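Local coordinates for protein-arginine-phosphatase (Geobacillus stearothermophilus, PDB 4PIC) that removes phosphate from phosphoarginine residues of proteins by hydrolysis and probably counteracts the protein arginine kinase McsB, at residues S44-S47 against V48-M52; A21-N25 against K26-G30. All coordinates share one frame; numbering follows the deposited sequence.

Both contacts are local and lie at opposite kinds of helix end: contact 1 is the N-terminal start of helix 48-56, contact 2 the C-terminal exit of helix 15-25 toward strand 31-37. Contact 1 sits on the surface, its centre about 15 Å from the centre of the chain, and relies on an ion pair, a water and the first helical backbone bond. Contact 2, its centre about 11 Å from that point, is partly buried: leucines take its inner side, while the Gln27 amide binds the backbone carbonyl of Glu24 on its exposed side. The contact centres are about 19 Å apart and the two do not touch, although both flank helix 123-150, which receives side chains from each.

Contact 1: residues S44-S47 against V48-M52; sequences SEAS and VHAKM
Lys51 turns its CG anti to its own carbonyl carbon (chi1 -71°) and then runs extended to NZ, which carries the ammonium group back past the start of the helix to Glu45. The glutamate chain is bent at chi2 and crosses the lysine at about a right angle. Lys51 NZ and Glu45 OE1 form a salt bridge of 2.6 Å, in which the nitrogen meets the oxygen from above the carboxylate plane, 60° out of it. On its way the lysine passes over the peptide before the helix, with CE 3.5 Å from Ala46 O and CG 4.1 Å from the methyl CB of Ala46. Ala46 CB also lies 4.4 Å from Ala50 CB, a small apolar touch.

Ser47 is the N-cap of helix 48-56. Its carbonyl O accepts the first i to i+4 bond from Lys51 N at 2.9 Å, nearly along the C=O axis and almost straight at hydrogen (168°). The Ser47 hydroxyl works through water: OG lies 3.1 Å from a water molecule, which accepts from His49 N at 3.0 Å and so occupies one of the amide donors at the helix start. OG also has a weak hydrogen bond to Tyr126 OH. The backbone of Ser47 is bonded to Thr13, a residue important for substrate discrimination, and its side chain touches Cys14. Both belong to the CX5R P-loop, which runs from the nucleophile Cys9 to Arg15 and probably binds the substrate, as in relatives.

Lys51 is thus engaged at both ends, its amide by Ser47 O and its ammonium by Glu45. The glutamate probably offsets the lysine charge, though an exposed ion pair such as this is likely to be only a modest restraint.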
ATOM      1  N   SER A  44     -12.713  -9.723   5.692  1.00 18.42           N
ATOM      2  CA  SER A  44     -12.953  -8.980   6.928  1.00 18.22           C
ATOM      3  C   SER A  44     -14.246  -8.164   6.865  1.00 20.64           C
ATOM      4  O   SER A  44     -14.612  -7.659   5.813  1.00 19.22           O
ATOM      5  CB  SER A  44     -11.789  -8.047   7.239  1.00 20.21           C
ATOM      6  OG  SER A  44     -10.638  -8.773   7.625  1.00 21.69           O
ATOM      7  N   GLU A  45     -14.920  -8.035   8.004  1.00 22.09           N
ATOM      8  CA  GLU A  45     -16.100  -7.186   8.097  1.00 23.06           C
ATOM      9  C   GLU A  45     -15.687  -5.721   8.023  1.00 20.06           C
ATOM     10  O   GLU A  45     -14.532  -5.383   8.306  1.00 18.61           O
ATOM     11  CB  GLU A  45     -16.803  -7.419   9.435  1.00 27.21           C
ATOM     12  CG  GLU A  45     -17.336  -8.822   9.649  1.00 28.81           C
ATOM     13  CD  GLU A  45     -18.825  -8.825   9.909  1.00 32.86           C
ATOM     14  OE1 GLU A  45     -19.564  -8.220   9.105  1.00 34.40           O
ATOM     15  OE2 GLU A  45     -19.262  -9.414  10.920  1.00 38.14           O
ATOM     16  N   ALA A  46     -16.628  -4.852   7.654  1.00 18.52           N
ATOM     17  CA  ALA A  46     -16.428  -3.425   7.859  1.00 15.16           C
ATOM     18  C   ALA A  46     -16.215  -3.217   9.354  1.00 15.80           C
ATOM     19  O   ALA A  46     -16.737  -3.985  10.179  1.00 16.76           O
ATOM     20  CB  ALA A  46     -17.641  -2.639   7.375  1.00 15.23           C
ATOM     21  N   SER A  47     -15.437  -2.204   9.722  1.00 14.66           N
ATOM     22  CA  SER A  47     -15.170  -1.963  11.136  1.00 15.21           C
ATOM     23  C   SER A  47     -16.451  -1.587  11.877  1.00 12.92           C
ATOM     24  O   SER A  47     -17.441  -1.159  11.275  1.00 12.65           O
ATOM     25  CB  SER A  47     -14.113  -0.884  11.335  1.00 18.21           C
ATOM     26  OG  SER A  47     -14.608   0.382  10.965  1.00 17.91           O
ATOM     27  N   VAL A  48     -16.445  -1.771  13.191  1.00 13.33           N
ATOM     28  CA  VAL A  48     -17.674  -1.589  13.948  1.00 13.54           C
ATOM     29  C   VAL A  48     -18.216  -0.166  13.860  1.00 13.64           C
ATOM     30  O   VAL A  48     -19.425   0.027  13.739  1.00 11.32           O
ATOM     31  CB  VAL A  48     -17.525  -2.060  15.431  1.00 13.46           C
ATOM     32  CG1 VAL A  48     -16.514  -1.200  16.193  1.00 17.69           C
ATOM     33  CG2 VAL A  48     -18.865  -2.047  16.116  1.00 15.86           C
ATOM     34  N   HIS A  49     -17.341   0.835  13.884  1.00 13.80           N
ATOM     35  CA  HIS A  49     -17.815   2.213  13.798  1.00 13.26           C
ATOM     36  C   HIS A  49     -18.376   2.512  12.412  1.00 12.10           C
ATOM     37  O   HIS A  49     -19.331   3.276  12.295  1.00 13.29           O
ATOM     38  CB  HIS A  49     -16.721   3.222  14.146  1.00 13.22           C
ATOM     39  CG  HIS A  49     -16.460   3.359  15.616  1.00 13.59           C
ATOM     40  ND1 HIS A  49     -15.309   3.935  16.109  1.00 15.73           N
ATOM     41  CD2 HIS A  49     -17.205   3.017  16.694  1.00 15.10           C
ATOM     42  CE1 HIS A  49     -15.350   3.929  17.430  1.00 12.41           C
ATOM     43  NE2 HIS A  49     -16.485   3.376  17.811  1.00 14.58           N
ATOM     44  N   ALA A  50     -17.788   1.913  11.373  1.00 10.28           N
ATOM     45  CA  ALA A  50     -18.323   2.084  10.016  1.00 12.21           C
ATOM     46  C   ALA A  50     -19.724   1.485   9.980  1.00 11.34           C
ATOM     47  O   ALA A  50     -20.668   2.097   9.460  1.00 10.87           O
ATOM     48  CB  ALA A  50     -17.424   1.421   8.980  1.00 12.34           C
ATOM     49  N   LYS A  51     -19.879   0.289  10.535  1.00 12.00           N
ATOM     50  CA  LYS A  51     -21.202  -0.323  10.583  1.00 12.76           C
ATOM     51  C   LYS A  51     -22.185   0.527  11.363  1.00 13.11           C
ATOM     52  O   LYS A  51     -23.331   0.688  10.956  1.00 11.94           O
ATOM     53  CB  LYS A  51     -21.141  -1.711  11.209  1.00 15.37           C
ATOM     54  CG  LYS A  51     -20.485  -2.770  10.348  1.00 17.78           C
ATOM     55  CD  LYS A  51     -20.803  -4.122  10.956  1.00 20.90           C
ATOM     56  CE  LYS A  51     -20.045  -5.245  10.305  1.00 26.85           C
ATOM     57  NZ  LYS A  51     -20.462  -6.547  10.909  1.00 32.21           N
HETATM   58  N   MSE A  52     -21.747   1.088  12.475  1.00 12.43           N
HETATM   59  CA  MSE A  52     -22.636   1.897  13.293  1.00 12.66           C
HETATM   60  C   MSE A  52     -23.110   3.152  12.587  1.00 12.05           C
HETATM   61  O   MSE A  52     -24.303   3.441  12.580  1.00 11.46           O
HETATM   62  CB  MSE A  52     -21.962   2.270  14.605  1.00 14.14           C
HETATM   63  CG  MSE A  52     -21.971   1.153  15.628  1.00 11.49           C
HETATM   64 SE   MSE A  52     -20.823   1.553  17.140  1.00 22.00          SE
HETATM   65  CE  MSE A  52     -21.243   0.031  18.245  1.00 18.67           C
TER
HETATM   66  O   HOH W   1     -14.385   0.934  14.033  1.00 19.26           O

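Contact 2: residues A21-N25 against K26-G30; sequences ALLEN and KQLPG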
ATOM      1  N   ALA A  21     -21.269   1.263   0.296  1.00 11.14           N
ATOM      2  CA  ALA A  21     -22.592   1.052   0.874  1.00 11.85           C
ATOM      3  C   ALA A  21     -23.535   2.207   0.571  1.00 11.99           C
ATOM      4  O   ALA A  21     -24.713   1.992   0.276  1.00 11.59           O
ATOM      5  CB  ALA A  21     -22.506   0.817   2.369  1.00 11.94           C
ATOM      6  N   LEU A  22     -23.025   3.434   0.662  1.00 10.18           N
ATOM      7  CA  LEU A  22     -23.852   4.607   0.391  1.00 12.48           C
ATOM      8  C   LEU A  22     -24.313   4.618  -1.055  1.00 10.95           C
ATOM      9  O   LEU A  22     -25.466   4.940  -1.335  1.00 11.40           O
ATOM     10  CB  LEU A  22     -23.089   5.892   0.724  1.00 11.08           C
ATOM     11  CG  LEU A  22     -22.924   6.140   2.220  1.00 11.15           C
ATOM     12  CD1 LEU A  22     -21.836   7.173   2.433  1.00 12.84           C
ATOM     13  CD2 LEU A  22     -24.249   6.623   2.797  1.00 13.58           C
ATOM     14  N   LEU A  23     -23.433   4.263  -1.981  1.00 10.65           N
ATOM     15  CA  LEU A  23     -23.823   4.304  -3.387  1.00 12.12           C
ATOM     16  C   LEU A  23     -24.772   3.158  -3.700  1.00 12.56           C
ATOM     17  O   LEU A  23     -25.789   3.356  -4.376  1.00 13.07           O
ATOM     18  CB  LEU A  23     -22.594   4.272  -4.306  1.00 12.44           C
ATOM     19  CG  LEU A  23     -22.870   4.278  -5.815  1.00 11.74           C
ATOM     20  CD1 LEU A  23     -23.729   5.483  -6.201  1.00 14.74           C
ATOM     21  CD2 LEU A  23     -21.557   4.250  -6.598  1.00 13.12           C
ATOM     22  N   GLU A  24     -24.467   1.969  -3.188  1.00 13.76           N
ATOM     23  CA  GLU A  24     -25.279   0.790  -3.459  1.00 13.98           C
ATOM     24  C   GLU A  24     -26.688   0.970  -2.911  1.00 15.25           C
ATOM     25  O   GLU A  24     -27.665   0.532  -3.529  1.00 15.57           O
ATOM     26  CB  GLU A  24     -24.612  -0.461  -2.866  1.00 16.36           C
ATOM     27  CG  GLU A  24     -25.404  -1.756  -3.024  1.00 21.61           C
ATOM     28  CD  GLU A  24     -25.488  -2.249  -4.461  1.00 27.57           C
ATOM     29  OE1 GLU A  24     -24.762  -1.722  -5.334  1.00 28.86           O
ATOM     30  OE2 GLU A  24     -26.289  -3.175  -4.718  1.00 34.27           O
ATOM     31  N   ASN A  25     -26.800   1.653  -1.776  1.00 13.99           N
ATOM     32  CA  ASN A  25     -28.113   1.894  -1.175  1.00 14.82           C
ATOM     33  C   ASN A  25     -29.059   2.653  -2.097  1.00 16.55           C
ATOM     34  O   ASN A  25     -30.278   2.522  -1.982  1.00 16.46           O
ATOM     35  CB  ASN A  25     -27.987   2.652   0.147  1.00 15.41           C
ATOM     36  CG  ASN A  25     -29.208   2.484   1.028  1.00 19.62           C
ATOM     37  OD1 ASN A  25     -29.703   1.373   1.215  1.00 21.27           O
ATOM     38  ND2 ASN A  25     -29.694   3.585   1.571  1.00 20.96           N
ATOM     39  N   LYS A  26     -28.507   3.453  -3.003  1.00 12.80           N
ATOM     40  CA  LYS A  26     -29.342   4.218  -3.934  1.00 15.16           C
ATOM     41  C   LYS A  26     -29.965   3.357  -5.025  1.00 16.74           C
ATOM     42  O   LYS A  26     -30.932   3.778  -5.668  1.00 17.18           O
ATOM     43  CB  LYS A  26     -28.540   5.341  -4.582  1.00 17.06           C
ATOM     44  CG  LYS A  26     -28.048   6.408  -3.614  1.00 16.03           C
ATOM     45  CD  LYS A  26     -27.188   7.428  -4.345  1.00 18.15           C
ATOM     46  CE  LYS A  26     -26.860   8.608  -3.453  1.00 21.89           C
ATOM     47  NZ  LYS A  26     -28.088   9.404  -3.146  1.00 25.20           N
ATOM     48  N   GLN A  27     -29.394   2.179  -5.267  1.00 16.17           N
ATOM     49  CA  GLN A  27     -29.916   1.251  -6.274  1.00 20.31           C
ATOM     50  C   GLN A  27     -30.106   1.938  -7.625  1.00 17.36           C
ATOM     51  O   GLN A  27     -31.179   1.861  -8.250  1.00 17.77           O
ATOM     52  CB  GLN A  27     -31.228   0.627  -5.791  1.00 20.72           C
ATOM     53  CG  GLN A  27     -31.026  -0.362  -4.653  1.00 21.98           C
ATOM     54  CD  GLN A  27     -30.379  -1.648  -5.122  1.00 29.69           C
ATOM     55  OE1 GLN A  27     -30.942  -2.374  -5.942  1.00 34.41           O
ATOM     56  NE2 GLN A  27     -29.187  -1.936  -4.608  1.00 29.04           N
ATOM     57  N   LEU A  28     -29.071   2.641  -8.065  1.00 14.54           N
ATOM     58  CA  LEU A  28     -29.150   3.355  -9.331  1.00 15.44           C
ATOM     59  C   LEU A  28     -29.119   2.363 -10.488  1.00 16.47           C
ATOM     60  O   LEU A  28     -28.214   1.539 -10.575  1.00 16.55           O
ATOM     61  CB  LEU A  28     -27.979   4.327  -9.474  1.00 14.95           C
ATOM     62  CG  LEU A  28     -27.728   5.363  -8.384  1.00 15.57           C
ATOM     63  CD1 LEU A  28     -26.455   6.139  -8.725  1.00 15.16           C
ATOM     64  CD2 LEU A  28     -28.916   6.299  -8.224  1.00 16.80           C
ATOM     65  N   PRO A  29     -30.115   2.438 -11.386  1.00 15.05           N
ATOM     66  CA  PRO A  29     -30.083   1.577 -12.574  1.00 16.27           C
ATOM     67  C   PRO A  29     -28.796   1.784 -13.369  1.00 15.50           C
ATOM     68  O   PRO A  29     -28.342   2.917 -13.500  1.00 14.39           O
ATOM     69  CB  PRO A  29     -31.288   2.072 -13.391  1.00 15.42           C
ATOM     70  CG  PRO A  29     -32.217   2.636 -12.377  1.00 17.46           C
ATOM     71  CD  PRO A  29     -31.351   3.241 -11.304  1.00 14.63           C
ATOM     72  N   GLY A  30     -28.208   0.707 -13.878  1.00 16.35           N
ATOM     73  CA  GLY A  30     -27.034   0.830 -14.722  1.00 18.03           C
ATOM     74  C   GLY A  30     -25.740   1.107 -13.972  1.00 17.98           C
ATOM     75  O   GLY A  30     -24.728   1.428 -14.590  1.00 18.39           O
TER
HETATM   76  O   HOH W   2     -26.399   2.318  -6.986  1.00 14.53           O
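The C-terminal end of helix 15-25, the helix of a beta-alpha-beta crossover between the neighbouring parallel strands 3-9 and 31-37, is held by short-range bonds from Lys26 and Gln27. Lys26 N donates to Leu23 O at 3.0 Å, and Gln27 N donates to Glu24 O, also at 3.0 Å. Both are i to i+3 bonds of a tightened last turn, bent at hydrogen (144° and 148°). Gln27 is the first residue to leave helical geometry and takes a positive phi.

Its side chain folds back over the helix end. Bent at chi2 (-72°), Gln27 returns its amide to Glu24, and NE2 reaches Glu24 O at 3.1 Å. The two nitrogens of Gln27 come to that carbonyl oxygen from opposite faces of its plane. NE2 also makes a weak hydrogen bond to Glu24 OE2 at 3.2 Å, the carboxylate and amide planes standing nearly perpendicular.

Leu23 O has a second partner as well: a water donates to it at 2.9 Å and accepts from Leu28 N at the same distance, carrying the polar connection one residue past the turn. On the inner side Leu23 CD1 meets Leu28 CD1 at 3.8 Å, the two side chains crossing at about a right angle. Leu23 packs on Ile5, Phe7 and Val33 of the sheet, Leu28 on Ala141 and Gln145 of helix 123-150, and Lys26 NZ forms a salt bridge with Asp138 of that same helix.

Carbonyls at the helix end, which no longer have i+4 amides to accept from, are thus satisfied here by the backbone, a glutamine side chain and water, while the leucines and the lysine tie the turn to the sheet and to the long C-terminal helix.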